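Local coordinates for chitin-binding type-4 domain-containing protein (Photorhabdus laumondii subsp. laumondii, PDB 6T5Z) that is a copper-dependent lytic polysaccharide monooxygenase of family AA10 that probably cleaves chitin chains by oxidation, at residues A[10-14]-A[15-19]; A[25-28]-A[29-33]. All blocks are in the same frame, centred on the assembly; numbering follows the deposited sequence.

After strand 2-6 the chain enters the short helix 10-14, and interaction 1 folds 15-19, with its beta turn from Ala16 to Asn19, back on that helix. Interaction 2 then closes a second local turn, 25-28 with 29-33, before strand 36-38. The two contacts follow in series and neither nest nor cross. They are nonetheless joined: a disulfide links Cys14 of helix 10-14 to Cys25, Ala11 packs on Val28, and Ser15 lies against Lys29. Arg10 and Ala11 tie this excursion to strand 161-172, and Pro32 ties it to strand 2-6; the side chains of Glu31 and the copper ligand His1 approach to about 7 Å.

Interaction 1 of 2, residues A[10-14]-A[15-19]; sequences RAFLC and SAQGN
The ring of Phe12 lies over the backbone of Gly18, which presents its CA to one face in a CH-pi contact, 4.0 Å from the ring centroid and 20° off the normal. The CA sits offset toward the rim, so CE2 and CZ are among the ring atoms nearest to it. Phe12 reaches this position with CG anti to its backbone N (chi1 169°), which swings the ring beside its own carbonyl and over the following turn. Further along, CE1 meets Gln17 CB at 4.1 Å, while CZ approaches Gln17 O obliquely at 3.7 Å.

Phe12 O is the polar centre of the contact. Ser15 OG donates to it at 2.6 Å, within the carbonyl plane and on a lone pair, whereas Ser15 N binds it at 2.9 Å from well above that plane. Two donors thus grip one carbonyl from different directions. The same hydroxyl accepts Gly18 N at 3.1 Å, an ST motif that joins Ser15 to the type I beta turn from Ala16 to Asn19. With OG set between the backbone N and carbonyl carbon (chi1 72°), it can serve both partners. Gly18 CA also makes a CA-H...O contact with Phe12 O, at 3.3 Å.

Around these residues, Leu13 rests on Gln21 and Asn22, and Cys14 is bonded to Cys25. Ala11 also touches Gln165 of strand 161-172, and Arg10 reaches the same strand through a salt bridge to Asp168.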
ATOM      1  N   ARG A  10      -6.004  -0.665  -2.688  1.00 13.05           N
ATOM      2  CA  ARG A  10      -6.802  -1.843  -3.006  1.00 11.97           C
ATOM      3  C   ARG A  10      -7.872  -2.068  -1.952  1.00 11.64           C
ATOM      4  O   ARG A  10      -9.034  -2.343  -2.283  1.00 12.48           O
ATOM      5  CB  ARG A  10      -5.878  -3.060  -3.134  1.00 11.88           C
ATOM      6  CG  ARG A  10      -6.575  -4.360  -3.565  1.00 11.90           C
ATOM      7  CD  ARG A  10      -5.598  -5.508  -3.562  1.00 12.50           C
ATOM      8  NE  ARG A  10      -4.595  -5.368  -4.609  1.00 12.29           N
ATOM      9  CZ  ARG A  10      -3.562  -6.190  -4.765  1.00 12.84           C
ATOM     10  NH1 ARG A  10      -3.383  -7.198  -3.921  1.00 13.13           N
ATOM     11  NH2 ARG A  10      -2.686  -5.994  -5.748  1.00 12.84           N
ATOM     12  N   ALA A  11      -7.505  -1.922  -0.670  1.00 15.36           N
ATOM     13  CA  ALA A  11      -8.478  -2.048   0.410  1.00 11.65           C
ATOM     14  C   ALA A  11      -9.492  -0.910   0.398  1.00 11.60           C
ATOM     15  O   ALA A  11     -10.691  -1.133   0.646  1.00 11.62           O
ATOM     16  CB  ALA A  11      -7.757  -2.103   1.759  1.00 11.78           C
ATOM     17  N   PHE A  12      -9.035   0.317   0.142  1.00 11.62           N
ATOM     18  CA  PHE A  12      -9.956   1.445   0.083  1.00 11.65           C
ATOM     19  C   PHE A  12     -11.014   1.228  -0.988  1.00 14.62           C
ATOM     20  O   PHE A  12     -12.204   1.474  -0.758  1.00 11.77           O
ATOM     21  CB  PHE A  12      -9.196   2.749  -0.180  1.00 11.76           C
ATOM     22  CG  PHE A  12     -10.101   3.905  -0.519  1.00 11.88           C
ATOM     23  CD1 PHE A  12     -10.935   4.450   0.450  1.00 16.59           C
ATOM     24  CD2 PHE A  12     -10.161   4.409  -1.807  1.00 16.97           C
ATOM     25  CE1 PHE A  12     -11.778   5.501   0.151  1.00 14.13           C
ATOM     26  CE2 PHE A  12     -11.015   5.461  -2.118  1.00 16.20           C
ATOM     27  CZ  PHE A  12     -11.811   6.013  -1.127  1.00 16.53           C
ATOM     28  N   LEU A  13     -10.600   0.747  -2.160  1.00 11.61           N
ATOM     29  CA  LEU A  13     -11.547   0.538  -3.248  1.00 11.66           C
ATOM     30  C   LEU A  13     -12.522  -0.592  -2.942  1.00 15.66           C
ATOM     31  O   LEU A  13     -13.602  -0.642  -3.540  1.00 13.77           O
ATOM     32  CB  LEU A  13     -10.793   0.256  -4.550  1.00 13.50           C
ATOM     33  CG  LEU A  13      -9.917   1.405  -5.056  1.00 15.46           C
ATOM     34  CD1 LEU A  13      -9.218   0.984  -6.325  1.00 16.64           C
ATOM     35  CD2 LEU A  13     -10.727   2.661  -5.285  1.00 13.63           C
ATOM     36  N   CYS A  14     -12.174  -1.489  -2.020  1.00 12.53           N
ATOM     37  CA  CYS A  14     -13.122  -2.496  -1.555  1.00 13.18           C
ATOM     38  C   CYS A  14     -14.233  -1.892  -0.710  1.00 15.15           C
ATOM     39  O   CYS A  14     -15.312  -2.480  -0.613  1.00 14.99           O
ATOM     40  CB  CYS A  14     -12.406  -3.555  -0.718  1.00 12.56           C
ATOM     41  SG  CYS A  14     -11.252  -4.641  -1.557  1.00 13.04           S
ATOM     42  N   SER A  15     -14.001  -0.726  -0.109  1.00 13.88           N
ATOM     43  CA  SER A  15     -14.890  -0.191   0.907  1.00 14.94           C
ATOM     44  C   SER A  15     -16.066   0.558   0.284  1.00 20.65           C
ATOM     45  O   SER A  15     -16.069   0.919  -0.901  1.00 15.55           O
ATOM     46  CB  SER A  15     -14.122   0.740   1.853  1.00 16.25           C
ATOM     47  OG  SER A  15     -13.790   1.953   1.198  1.00 16.02           O
ATOM     48  N   ALA A  16     -17.071   0.812   1.126  1.00 16.99           N
ATOM     49  CA  ALA A  16     -18.214   1.606   0.697  1.00 18.28           C
ATOM     50  C   ALA A  16     -17.776   2.989   0.238  1.00 21.43           C
ATOM     51  O   ALA A  16     -18.218   3.469  -0.816  1.00 21.69           O
ATOM     52  CB  ALA A  16     -19.245   1.705   1.823  1.00 21.58           C
ATOM     53  N   GLN A  17     -16.876   3.634   0.993  1.00 18.88           N
ATOM     54  CA  GLN A  17     -16.398   4.943   0.569  1.00 19.66           C
ATOM     55  C   GLN A  17     -15.577   4.869  -0.712  1.00 20.09           C
ATOM     56  O   GLN A  17     -15.485   5.871  -1.427  1.00 22.38           O
ATOM     57  CB  GLN A  17     -15.595   5.616   1.681  1.00 27.41           C
ATOM     58  CG  GLN A  17     -15.484   7.130   1.511  1.00 33.92           C
ATOM     59  CD  GLN A  17     -15.136   7.851   2.808  1.00 37.66           C
ATOM     60  OE1 GLN A  17     -14.294   7.391   3.578  1.00 40.14           O
ATOM     61  NE2 GLN A  17     -15.800   8.981   3.060  1.00 38.69           N
ATOM     62  N   GLY A  18     -14.993   3.708  -1.029  1.00 17.19           N
ATOM     63  CA  GLY A  18     -14.367   3.498  -2.322  1.00 16.64           C
ATOM     64  C   GLY A  18     -15.346   3.094  -3.402  1.00 21.21           C
ATOM     65  O   GLY A  18     -14.948   2.812  -4.535  1.00 20.38           O
ATOM     66  N   ASN A  19     -16.631   3.047  -3.040  1.00 17.43           N
ATOM     67  CA  ASN A  19     -17.742   2.669  -3.919  1.00 18.10           C
ATOM     68  C   ASN A  19     -17.561   1.291  -4.547  1.00 17.83           C
ATOM     69  O   ASN A  19     -18.001   1.037  -5.679  1.00 17.67           O
ATOM     70  CB  ASN A  19     -17.983   3.744  -4.970  1.00 20.96           C
ATOM     71  CG  ASN A  19     -18.681   4.949  -4.378  1.00 25.24           C
ATOM     72  OD1 ASN A  19     -19.690   4.812  -3.671  1.00 31.36           O
ATOM     73  ND2 ASN A  19     -18.141   6.122  -4.625  1.00 27.71           N
TER

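Interaction 2 of 2, residues A[25-28]-A[29-33]; sequences CGLV and KYEPQ
Lys29 CB rests on the carbonyl of Gly26, 3.5 Å from its O, and from there the side chain runs out fully extended past one face of the Tyr30 ring. CG lies 3.8 Å from the plane of that ring, over its centre. CD has already passed the rim at the CZ end, 3.6 Å from Tyr30 CZ, and CE lies beyond the ring. NZ ends beyond the hydroxyl and off the ring plane, in a weak hydrogen bond to Tyr30 OH; the ammonium group also has a long, weak ion pair with Glu20.

The backbone of 27-30 forms a 3-10 turn. Successive i to i+3 hydrogen bonds run from Lys29 N to Gly26 O, from Tyr30 N to Leu27 O (2.8 Å) and from Glu31 N to Val28 O. Such a segment, between the first strand and the later strands of the LPMO beta-sandwich, is consistent with the L2 region of AA10 enzymes, which contributes to the substrate-facing surface. Pro32 has no N-H to continue the series; its CD lies 3.5 Å from Val28 O.

The Glu31 side chain passes slantwise across that of Leu27. Glu31 CG turns between its backbone N and carbonyl carbon (chi1 44°), which carries the carboxylate back over Leu27, and OE2 stands 3.3 Å from Leu27 CD2. CD1 of the leucine leans toward Tyr30 CD2. The side chain of Leu27 also touches His58, while Val28 is turned inward onto Ala11 and Cys14.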
ATOM      1  N   CYS A  25     -13.983  -8.877  -1.384  1.00 14.12           N
ATOM      2  CA  CYS A  25     -12.829  -8.568  -0.549  1.00 13.23           C
ATOM      3  C   CYS A  25     -12.964  -9.073   0.882  1.00 15.18           C
ATOM      4  O   CYS A  25     -12.048  -8.857   1.686  1.00 16.84           O
ATOM      5  CB  CYS A  25     -12.608  -7.057  -0.513  1.00 12.68           C
ATOM      6  SG  CYS A  25     -12.347  -6.269  -2.107  1.00 12.67           S
ATOM      7  N   GLY A  26     -14.081  -9.706   1.230  1.00 12.79           N
ATOM      8  CA  GLY A  26     -14.263 -10.140   2.603  1.00 14.06           C
ATOM      9  C   GLY A  26     -14.343  -8.961   3.558  1.00 14.16           C
ATOM     10  O   GLY A  26     -14.793  -7.866   3.210  1.00 14.53           O
ATOM     11  N   LEU A  27     -13.850  -9.188   4.779  1.00 12.89           N
ATOM     12  CA  LEU A  27     -13.964  -8.183   5.833  1.00 13.99           C
ATOM     13  C   LEU A  27     -13.218  -6.893   5.506  1.00 16.32           C
ATOM     14  O   LEU A  27     -13.573  -5.848   6.059  1.00 13.29           O
ATOM     15  CB  LEU A  27     -13.444  -8.750   7.157  1.00 14.87           C
ATOM     16  CG  LEU A  27     -13.718  -7.898   8.390  1.00 14.10           C
ATOM     17  CD1 LEU A  27     -15.215  -7.771   8.655  1.00 15.51           C
ATOM     18  CD2 LEU A  27     -13.005  -8.492   9.597  1.00 14.12           C
ATOM     19  N   VAL A  28     -12.214  -6.943   4.616  1.00 16.12           N
ATOM     20  CA  VAL A  28     -11.464  -5.744   4.211  1.00 18.18           C
ATOM     21  C   VAL A  28     -12.411  -4.591   3.911  1.00 17.21           C
ATOM     22  O   VAL A  28     -12.169  -3.437   4.299  1.00 16.61           O
ATOM     23  CB  VAL A  28     -10.588  -6.055   2.981  1.00 21.06           C
ATOM     24  CG1 VAL A  28     -10.048  -4.782   2.380  1.00 23.19           C
ATOM     25  CG2 VAL A  28      -9.459  -6.968   3.339  1.00 25.53           C
ATOM     26  N   LYS A  29     -13.496  -4.896   3.200  1.00 16.07           N
ATOM     27  CA  LYS A  29     -14.489  -3.900   2.816  1.00 12.76           C
ATOM     28  C   LYS A  29     -14.890  -3.012   3.986  1.00 15.76           C
ATOM     29  O   LYS A  29     -15.095  -1.805   3.818  1.00 17.96           O
ATOM     30  CB  LYS A  29     -15.721  -4.605   2.251  1.00 13.75           C
ATOM     31  CG  LYS A  29     -16.868  -3.667   2.018  1.00 14.50           C
ATOM     32  CD  LYS A  29     -18.013  -4.371   1.329  1.00 15.07           C
ATOM     33  CE  LYS A  29     -19.220  -3.468   1.220  1.00 16.62           C
ATOM     34  NZ  LYS A  29     -20.363  -4.201   0.590  1.00 20.17           N
ATOM     35  N   TYR A  30     -14.982  -3.587   5.188  1.00 12.32           N
ATOM     36  CA  TYR A  30     -15.553  -2.881   6.324  1.00 13.02           C
ATOM     37  C   TYR A  30     -14.506  -2.308   7.268  1.00 14.33           C
ATOM     38  O   TYR A  30     -14.866  -1.584   8.200  1.00 16.37           O
ATOM     39  CB  TYR A  30     -16.488  -3.818   7.086  1.00 16.89           C
ATOM     40  CG  TYR A  30     -17.564  -4.349   6.173  1.00 15.44           C
ATOM     41  CD1 TYR A  30     -18.591  -3.531   5.750  1.00 14.08           C
ATOM     42  CD2 TYR A  30     -17.516  -5.648   5.679  1.00 15.14           C
ATOM     43  CE1 TYR A  30     -19.568  -3.998   4.887  1.00 14.20           C
ATOM     44  CE2 TYR A  30     -18.486  -6.124   4.809  1.00 15.11           C
ATOM     45  CZ  TYR A  30     -19.513  -5.287   4.427  1.00 17.92           C
ATOM     46  OH  TYR A  30     -20.497  -5.722   3.558  1.00 18.94           O
ATOM     47  N   GLU A  31     -13.227  -2.593   7.051  1.00 13.75           N
ATOM     48  CA  GLU A  31     -12.161  -1.993   7.861  1.00 15.93           C
ATOM     49  C   GLU A  31     -10.861  -1.922   7.069  1.00 14.32           C
ATOM     50  O   GLU A  31      -9.845  -2.536   7.429  1.00 13.10           O
ATOM     51  CB  GLU A  31     -11.992  -2.758   9.162  1.00 21.03           C
ATOM     52  CG  GLU A  31     -12.018  -4.225   9.000  1.00 24.35           C
ATOM     53  CD  GLU A  31     -12.060  -4.898  10.333  1.00 34.27           C
ATOM     54  OE1 GLU A  31     -12.841  -4.429  11.188  1.00 38.56           O
ATOM     55  OE2 GLU A  31     -11.294  -5.865  10.540  1.00 37.77           O
ATOM     56  N   PRO A  32     -10.846  -1.119   6.004  1.00 12.86           N
ATOM     57  CA  PRO A  32      -9.607  -0.913   5.239  1.00 13.41           C
ATOM     58  C   PRO A  32      -8.515  -0.251   6.046  1.00 12.81           C
ATOM     59  O   PRO A  32      -7.360  -0.266   5.605  1.00 13.47           O
ATOM     60  CB  PRO A  32     -10.063  -0.014   4.086  1.00 12.25           C
ATOM     61  CG  PRO A  32     -11.265   0.741   4.683  1.00 11.79           C
ATOM     62  CD  PRO A  32     -11.938  -0.219   5.578  1.00 13.69           C
ATOM     63  N   GLN A  33      -8.847   0.328   7.201  1.00 11.80           N
ATOM     64  CA  GLN A  33      -7.907   1.004   8.094  1.00 12.12           C
ATOM     65  C   GLN A  33      -7.122   0.050   8.978  1.00 12.08           C
ATOM     66  O   GLN A  33      -6.250   0.511   9.740  1.00 12.37           O
ATOM     67  CB  GLN A  33      -8.653   2.003   9.000  1.00 13.01           C
ATOM     68  CG  GLN A  33      -9.550   1.386  10.128  1.00 13.60           C
ATOM     69  CD  GLN A  33     -11.004   1.126   9.669  1.00 16.57           C
ATOM     70  OE1 GLN A  33     -11.268   1.009   8.475  1.00 17.25           O
ATOM     71  NE2 GLN A  33     -11.942   1.056  10.622  1.00 15.63           N
TER